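Local coordinates for protein N5-Carboxyaminoimidazole ribonucleotide synthetase (Staphylococcus aureus subsp. aureus, PDB 3ORQ) that catalyses the ATP-dependent conversion of 5-aminoimidazole ribonucleotide and bicarbonate to N5-carboxyaminoimidazole ribonucleotide, using an ATP-grasp fold, at residues A[123-127]-A[265-269]; A[189-194]-A[258-264]. All blocks are in the same frame, centred on the assembly; numbering follows the deposited sequence.

How the contacts relate
From the N terminus, the chain leaves helix 111-120 and passes through the loop 123-127 before strand 128-131 starts the smaller antiparallel sheet. It next reaches 189-194, just after strand 183-187. Strand 252-261 then returns antiparallel to 191-201, and contact 2 closes a loop of 63 residues. A tight turn leads at once into strand 266-272. Its start meets 123-127, so contact 1 closes a longer loop of 137 residues that encloses contact 2. The two contacts meet along neighbouring strands, where Tyr-267 O lies 2.8 Å from Phe-259 N. Contact 1 joins the loop between helix 111-120 and strand 128-131 to the larger sheet's edge strand; both contacts reach ADP.

Contact 1: residues A[123-127]-A[265-269]; sequences TKVVP and QLYVN. With ADP (adenosine-5'-diphosphate), chain D.
The carbonyl of Lys-124, in a loop, accepts the backbone N-H of Val-268 on the outer strand of the sheet. The bond from Val-268 N to Lys-124 O is 2.8 Å long and bent to 142° at the hydrogen. The same oxygen, Lys-124 O, also receives a CA-H...O contact from Tyr-267 CA at 3.1 Å. The two segments run at roughly a right angle, 101° apart, so the loop crosses the strand.

The lysine stem runs along the tyrosine ring in the same direction. Lys-124 CG is anti to the backbone N (chi1 -179°), and the chain bends at chi2. This brings Lys-124 CE to 3.6 Å from Tyr-267 CE2, in an oblique approach to the ring. The stem also passes the backbone, with Lys-124 CG 3.1 Å from Leu-266 O. On the ring's edge, near its plane, Val-125 O lies 3.7 Å from Tyr-267 CD2. Pro-127 adds a looser apolar contact. Gln-265 NE2 gives the tyrosine hydroxyl a weak hydrogen bond.

Thr-123 lies crosswise to Val-268, with Thr-123 CB 3.8 Å from Val-268 CG2. Helices 111-120 and 234-245 also pack on this pair. Gln-240 of the second helix binds the backbone N of Lys-124.

The strand then leads to Asn-269, whose ND2 gives a 3.1 Å hydrogen bond to ADP O2A and a weak one to Glu-257, a magnesium ligand. The contact thus joins the loop before the smaller sheet to the nucleotide-binding edge strand of the larger one, between the two sheets that clasp ADP in the ATP-grasp fold.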
loop_
_atom_site.group_PDB
_atom_site.type_symbol
_atom_site.label_atom_id
_atom_site.label_comp_id
_atom_site.label_asym_id
_atom_site.label_seq_id
_atom_site.Cartn_x
_atom_site.Cartn_y
_atom_site.Cartn_z
ATOM N N THR A 123 3.813 -14.281 -33.212
ATOM C CA THR A 123 2.880 -13.213 -32.828
ATOM C C THR A 123 2.656 -12.239 -34.009
ATOM O O THR A 123 3.405 -12.241 -34.979
ATOM C CB THR A 123 3.394 -12.410 -31.648
ATOM O OG1 THR A 123 4.467 -11.598 -32.105
ATOM C CG2 THR A 123 3.903 -13.304 -30.542
ATOM N N LYS A 124 1.632 -11.396 -33.919
ATOM C CA LYS A 124 1.397 -10.410 -34.970
ATOM C C LYS A 124 2.232 -9.138 -34.707
ATOM O O LYS A 124 1.848 -8.276 -33.913
ATOM C CB LYS A 124 -0.115 -10.110 -35.102
ATOM C CG LYS A 124 -0.509 -9.090 -36.211
ATOM C CD LYS A 124 -0.454 -9.638 -37.638
ATOM C CE LYS A 124 -0.730 -8.525 -38.655
ATOM N NZ LYS A 124 -0.418 -8.867 -40.083
ATOM N N VAL A 125 3.377 -9.040 -35.364
ATOM C CA VAL A 125 4.265 -7.883 -35.243
ATOM C C VAL A 125 4.050 -6.888 -36.401
ATOM O O VAL A 125 3.654 -7.270 -37.494
ATOM C CB VAL A 125 5.757 -8.339 -35.227
ATOM C CG1 VAL A 125 6.711 -7.159 -35.320
ATOM C CG2 VAL A 125 6.055 -9.104 -33.974
ATOM N N VAL A 126 4.321 -5.610 -36.151
ATOM C CA VAL A 126 4.337 -4.617 -37.208
ATOM C C VAL A 126 5.531 -4.899 -38.103
ATOM O O VAL A 126 6.642 -5.089 -37.606
ATOM C CB VAL A 126 4.410 -3.183 -36.646
ATOM C CG1 VAL A 126 5.598 -3.020 -35.722
ATOM C CG2 VAL A 126 4.481 -2.160 -37.770
ATOM N N PRO A 127 5.306 -4.946 -39.436
ATOM C CA PRO A 127 6.399 -5.264 -40.356
ATOM C C PRO A 127 7.588 -4.344 -40.113
ATOM O O PRO A 127 7.415 -3.126 -39.926
ATOM C CB PRO A 127 5.771 -5.040 -41.739
ATOM C CG PRO A 127 4.295 -5.375 -41.521
ATOM C CD PRO A 127 3.983 -4.951 -40.094
ATOM N N GLN A 265 -7.429 -4.538 -36.091
ATOM C CA GLN A 265 -6.361 -5.536 -36.068
ATOM C C GLN A 265 -5.335 -5.350 -34.922
ATOM O O GLN A 265 -4.808 -4.239 -34.723
ATOM C CB GLN A 265 -5.630 -5.518 -37.393
ATOM C CG GLN A 265 -4.721 -6.684 -37.623
ATOM C CD GLN A 265 -4.768 -7.131 -39.059
ATOM O OE1 GLN A 265 -5.736 -7.775 -39.481
ATOM N NE2 GLN A 265 -3.735 -6.775 -39.835
ATOM N N LEU A 266 -5.037 -6.453 -34.227
ATOM C CA LEU A 266 -4.142 -6.457 -33.063
ATOM C C LEU A 266 -2.712 -6.730 -33.478
ATOM O O LEU A 266 -2.451 -7.712 -34.165
ATOM C CB LEU A 266 -4.569 -7.516 -32.025
ATOM C CG LEU A 266 -3.946 -7.461 -30.609
ATOM C CD1 LEU A 266 -4.467 -6.254 -29.839
ATOM C CD2 LEU A 266 -4.144 -8.736 -29.768
ATOM N N TYR A 267 -1.792 -5.856 -33.082
ATOM C CA TYR A 267 -0.367 -6.164 -33.181
ATOM C C TYR A 267 0.306 -6.042 -31.799
ATOM O O TYR A 267 -0.012 -5.131 -31.012
ATOM C CB TYR A 267 0.380 -5.218 -34.127
ATOM C CG TYR A 267 -0.176 -4.983 -35.535
ATOM C CD1 TYR A 267 -1.391 -4.315 -35.735
ATOM C CD2 TYR A 267 0.560 -5.349 -36.663
ATOM C CE1 TYR A 267 -1.857 -4.063 -36.991
ATOM C CE2 TYR A 267 0.101 -5.085 -37.912
ATOM C CZ TYR A 267 -1.107 -4.444 -38.074
ATOM O OH TYR A 267 -1.589 -4.196 -39.342
ATOM N N VAL A 268 1.265 -6.925 -31.531
ATOM C CA VAL A 268 2.167 -6.736 -30.415
ATOM C C VAL A 268 3.144 -5.624 -30.769
ATOM O O VAL A 268 3.809 -5.706 -31.805
ATOM C CB VAL A 268 2.948 -8.025 -30.144
ATOM C CG1 VAL A 268 3.692 -7.940 -28.841
ATOM C CG2 VAL A 268 2.010 -9.197 -30.127
ATOM N N ASN A 269 3.231 -4.598 -29.916
ATOM C CA ASN A 269 4.240 -3.559 -30.037
ATOM C C ASN A 269 5.566 -3.888 -29.346
ATOM O O ASN A 269 6.607 -3.986 -29.986
ATOM C CB ASN A 269 3.718 -2.216 -29.510
ATOM C CG ASN A 269 4.823 -1.110 -29.474
ATOM O OD1 ASN A 269 5.746 -1.098 -30.305
ATOM N ND2 ASN A 269 4.731 -0.199 -28.490
HETATM P PB ADP D . 8.780 3.735 -26.149
HETATM O O1B ADP D . 9.465 2.400 -26.012
HETATM O O2B ADP D . 7.524 3.990 -25.362
HETATM O O3B ADP D . 9.764 4.869 -26.067
HETATM P PA ADP D . 7.208 2.878 -28.359
HETATM O O1A ADP D . 7.888 2.091 -29.451
HETATM O O2A ADP D . 6.436 2.131 -27.301
HETATM O O3A ADP D . 8.299 3.861 -27.679
HETATM O "O5'" ADP D . 6.211 3.968 -28.989
HETATM C "C5'" ADP D . 5.652 5.007 -28.203
HETATM C "C4'" ADP D . 4.358 5.464 -28.853
HETATM O "O4'" ADP D . 4.592 5.926 -30.209
HETATM C "C3'" ADP D . 3.317 4.346 -28.962
HETATM O "O3'" ADP D . 2.492 4.200 -27.800
HETATM C "C2'" ADP D . 2.499 4.787 -30.166
HETATM O "O2'" ADP D . 1.423 5.613 -29.761
HETATM C "C1'" ADP D . 3.478 5.563 -31.040
HETATM N N9 ADP D . 3.941 4.572 -32.037
HETATM C C8 ADP D . 5.059 3.822 -31.928
HETATM N N7 ADP D . 5.197 2.974 -32.976
HETATM C C5 ADP D . 4.133 3.213 -33.785
HETATM C C6 ADP D . 3.668 2.671 -35.088
HETATM N N6 ADP D . 4.393 1.696 -35.702
HETATM N N1 ADP D . 2.513 3.168 -35.589
HETATM C C2 ADP D . 1.795 4.127 -34.956
HETATM N N3 ADP D . 2.157 4.669 -33.767
HETATM C C4 ADP D . 3.301 4.251 -33.159
#

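Contact 2: residues A[189-194]-A[258-264]; sequences LNIKKE and FFIDSNN. With ADP (adenosine-5'-diphosphate), chain D.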
loop_
_atom_site.group_PDB
_atom_site.type_symbol
_atom_site.label_atom_id
_atom_site.label_comp_id
_atom_site.label_asym_id
_atom_site.label_seq_id
_atom_site.Cartn_x
_atom_site.Cartn_y
_atom_site.Cartn_z
ATOM N N LEU A 189 1.431 2.846 -38.483
ATOM C CA LEU A 189 0.061 2.395 -38.574
ATOM C C LEU A 189 -0.923 3.487 -38.261
ATOM O O LEU A 189 -0.588 4.462 -37.606
ATOM C CB LEU A 189 -0.188 1.262 -37.578
ATOM C CG LEU A 189 0.605 -0.041 -37.702
ATOM C CD1 LEU A 189 0.210 -1.002 -36.577
ATOM C CD2 LEU A 189 0.387 -0.664 -39.034
ATOM N N ASN A 190 -2.152 3.297 -38.725
ATOM C CA ASN A 190 -3.268 4.134 -38.323
ATOM C C ASN A 190 -3.974 3.487 -37.125
ATOM O O ASN A 190 -4.910 2.694 -37.290
ATOM C CB ASN A 190 -4.239 4.336 -39.496
ATOM C CG ASN A 190 -5.339 5.349 -39.183
ATOM O OD1 ASN A 190 -6.419 5.305 -39.776
ATOM N ND2 ASN A 190 -5.066 6.268 -38.250
ATOM N N ILE A 191 -3.507 3.830 -35.926
ATOM C CA ILE A 191 -3.943 3.191 -34.672
ATOM C C ILE A 191 -5.174 3.859 -34.061
ATOM O O ILE A 191 -5.185 5.075 -33.895
ATOM C CB ILE A 191 -2.824 3.259 -33.654
ATOM C CG1 ILE A 191 -1.621 2.481 -34.174
ATOM C CG2 ILE A 191 -3.299 2.739 -32.261
ATOM C CD1 ILE A 191 -0.476 2.463 -33.189
ATOM N N LYS A 192 -6.204 3.078 -33.727
ATOM C CA LYS A 192 -7.379 3.678 -33.074
ATOM C C LYS A 192 -7.337 3.559 -31.540
ATOM O O LYS A 192 -7.802 4.448 -30.832
ATOM C CB LYS A 192 -8.710 3.166 -33.643
ATOM C CG LYS A 192 -8.942 1.700 -33.445
ATOM C CD LYS A 192 -10.254 1.221 -34.071
ATOM C CE LYS A 192 -11.295 0.919 -33.006
ATOM N NZ LYS A 192 -12.538 0.346 -33.602
ATOM N N LYS A 193 -6.785 2.465 -31.033
ATOM C CA LYS A 193 -6.608 2.298 -29.594
ATOM C C LYS A 193 -5.291 1.593 -29.305
ATOM O O LYS A 193 -4.832 0.771 -30.094
ATOM C CB LYS A 193 -7.773 1.481 -29.014
ATOM C CG LYS A 193 -9.092 2.229 -28.836
ATOM C CD LYS A 193 -9.373 2.453 -27.373
ATOM C CE LYS A 193 -10.855 2.315 -27.062
ATOM N NZ LYS A 193 -11.707 3.442 -27.543
ATOM N N GLU A 194 -4.680 1.940 -28.178
ATOM C CA GLU A 194 -3.603 1.131 -27.607
ATOM C C GLU A 194 -4.026 0.467 -26.313
ATOM O O GLU A 194 -4.690 1.082 -25.470
ATOM C CB GLU A 194 -2.363 1.962 -27.358
ATOM C CG GLU A 194 -1.755 2.519 -28.639
ATOM C CD GLU A 194 -0.522 3.287 -28.371
ATOM O OE1 GLU A 194 -0.557 4.506 -28.542
ATOM O OE2 GLU A 194 0.479 2.686 -27.950
ATOM N N PHE A 258 0.202 -3.406 -26.927
ATOM C CA PHE A 258 -0.374 -3.752 -28.229
ATOM C C PHE A 258 -0.926 -2.529 -28.960
ATOM O O PHE A 258 -1.382 -1.578 -28.342
ATOM C CB PHE A 258 -1.560 -4.724 -28.102
ATOM C CG PHE A 258 -1.258 -6.006 -27.390
ATOM C CD1 PHE A 258 -1.215 -6.050 -26.006
ATOM C CD2 PHE A 258 -1.108 -7.191 -28.102
ATOM C CE1 PHE A 258 -0.974 -7.255 -25.336
ATOM C CE2 PHE A 258 -0.863 -8.383 -27.466
ATOM C CZ PHE A 258 -0.804 -8.421 -26.059
ATOM N N PHE A 259 -0.934 -2.610 -30.291
ATOM C CA PHE A 259 -1.643 -1.662 -31.116
ATOM C C PHE A 259 -2.924 -2.288 -31.667
ATOM O O PHE A 259 -2.949 -3.461 -32.052
ATOM C CB PHE A 259 -0.765 -1.210 -32.300
ATOM C CG PHE A 259 0.487 -0.501 -31.902
ATOM C CD1 PHE A 259 0.549 0.240 -30.721
ATOM C CD2 PHE A 259 1.615 -0.567 -32.712
ATOM C CE1 PHE A 259 1.724 0.913 -30.343
ATOM C CE2 PHE A 259 2.800 0.103 -32.351
ATOM C CZ PHE A 259 2.845 0.862 -31.162
ATOM N N ILE A 260 -3.993 -1.515 -31.720
ATOM C CA ILE A 260 -5.097 -1.937 -32.563
ATOM C C ILE A 260 -5.338 -0.964 -33.760
ATOM O O ILE A 260 -5.486 0.251 -33.569
ATOM C CB ILE A 260 -6.373 -2.272 -31.758
ATOM C CG1 ILE A 260 -7.430 -1.213 -31.976
ATOM C CG2 ILE A 260 -6.101 -2.626 -30.217
ATOM C CD1 ILE A 260 -8.568 -1.744 -32.788
ATOM N N ASP A 261 -5.345 -1.524 -34.975
ATOM C CA ASP A 261 -5.629 -0.827 -36.267
ATOM C C ASP A 261 -6.820 0.097 -36.336
ATOM O O ASP A 261 -7.721 0.017 -35.521
ATOM C CB ASP A 261 -5.918 -1.878 -37.373
ATOM C CG ASP A 261 -4.746 -2.104 -38.255
ATOM O OD1 ASP A 261 -3.658 -1.562 -37.933
ATOM O OD2 ASP A 261 -4.897 -2.796 -39.274
ATOM N N SER A 262 -6.857 0.910 -37.392
ATOM C CA SER A 262 -8.108 1.526 -37.852
ATOM C C SER A 262 -9.129 0.437 -38.223
ATOM O O SER A 262 -10.341 0.663 -38.191
ATOM C CB SER A 262 -7.841 2.426 -39.048
ATOM O OG SER A 262 -7.204 1.702 -40.085
ATOM N N ASN A 263 -8.609 -0.749 -38.538
ATOM C CA ASN A 263 -9.420 -1.911 -38.906
ATOM C C ASN A 263 -9.567 -2.993 -37.835
ATOM O O ASN A 263 -9.857 -4.154 -38.146
ATOM C CB ASN A 263 -8.899 -2.519 -40.205
ATOM C CG ASN A 263 -9.582 -1.937 -41.414
ATOM O OD1 ASN A 263 -10.554 -2.506 -41.915
ATOM N ND2 ASN A 263 -9.112 -0.777 -41.867
ATOM N N ASN A 264 -9.364 -2.603 -36.578
ATOM C CA ASN A 264 -9.523 -3.493 -35.419
ATOM C C ASN A 264 -8.536 -4.661 -35.361
ATOM O O ASN A 264 -8.774 -5.647 -34.665
ATOM C CB ASN A 264 -10.959 -3.997 -35.304
ATOM C CG ASN A 264 -11.567 -3.703 -33.961
ATOM O OD1 ASN A 264 -11.587 -2.550 -33.523
ATOM N ND2 ASN A 264 -12.102 -4.736 -33.305
HETATM P PB ADP D . 8.780 3.735 -26.149
HETATM O O1B ADP D . 9.465 2.400 -26.012
HETATM O O2B ADP D . 7.524 3.990 -25.362
HETATM O O3B ADP D . 9.764 4.869 -26.067
HETATM P PA ADP D . 7.208 2.878 -28.359
HETATM O O1A ADP D . 7.888 2.091 -29.451
HETATM O O2A ADP D . 6.436 2.131 -27.301
HETATM O O3A ADP D . 8.299 3.861 -27.679
HETATM O "O5'" ADP D . 6.211 3.968 -28.989
HETATM C "C5'" ADP D . 5.652 5.007 -28.203
HETATM C "C4'" ADP D . 4.358 5.464 -28.853
HETATM O "O4'" ADP D . 4.592 5.926 -30.209
HETATM C "C3'" ADP D . 3.317 4.346 -28.962
HETATM O "O3'" ADP D . 2.492 4.200 -27.800
HETATM C "C2'" ADP D . 2.499 4.787 -30.166
HETATM O "O2'" ADP D . 1.423 5.613 -29.761
HETATM C "C1'" ADP D . 3.478 5.563 -31.040
HETATM N N9 ADP D . 3.941 4.572 -32.037
HETATM C C8 ADP D . 5.059 3.822 -31.928
HETATM N N7 ADP D . 5.197 2.974 -32.976
HETATM C C5 ADP D . 4.133 3.213 -33.785
HETATM C C6 ADP D . 3.668 2.671 -35.088
HETATM N N6 ADP D . 4.393 1.696 -35.702
HETATM N N1 ADP D . 2.513 3.168 -35.589
HETATM C C2 ADP D . 1.795 4.127 -34.956
HETATM N N3 ADP D . 2.157 4.669 -33.767
HETATM C C4 ADP D . 3.301 4.251 -33.159
#
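Ile-191 CD1 sits over one face of the Phe-259 ring, 3.5 Å from its centroid, in a CH-pi contact. Ile-191 CG1 lies on the backbone N side (chi1 -62°), and CD1 continues straight out from it. The terminal methyl therefore reaches the other segment although CB points away from it. Ile-191 CD1 is also 3.3 Å from ADP C2, so it lies against both the phenyl ring and the adenine. Leu-189 CD1 meets Phe-259 obliquely.

Glu-194 runs alongside Phe-259 on the same face of the sheet. Its side chain reaches out to the ribose, and the carboxylate is turned 75° from the ring plane. Glu-194 OE2 comes to the ring edge, in plane, 3.2 Å from Phe-259 CE1. The carboxylate is gripped by both ribose hydroxyls: ADP O2' donates to OE1 and ADP O3' to OE2. His-217 gives OE1 a further weak bond.

Lys-192 has its CG tucked in the cleft flanked by its own N and C atoms. This lays the stem over Ile-260, with Lys-192 CG 3.5 Å from Ile-260 CD1. The chain bends at chi3, and Lys-192 NZ reaches Asn-264 OD1 at 3.0 Å, tilted 25° from the amide carbonyl plane.

The backbones pair through Lys-192 N to Ile-260 O and Ile-260 N to Lys-193 O, both 2.9 Å. A type I turn from Asp-261 to Asn-264 follows. Leu-189 N adds a hydrogen bond to ADP N1. A backbone N-H reading the adenine and an acidic side chain holding the ribose are features of the ATP-grasp nucleotide pocket.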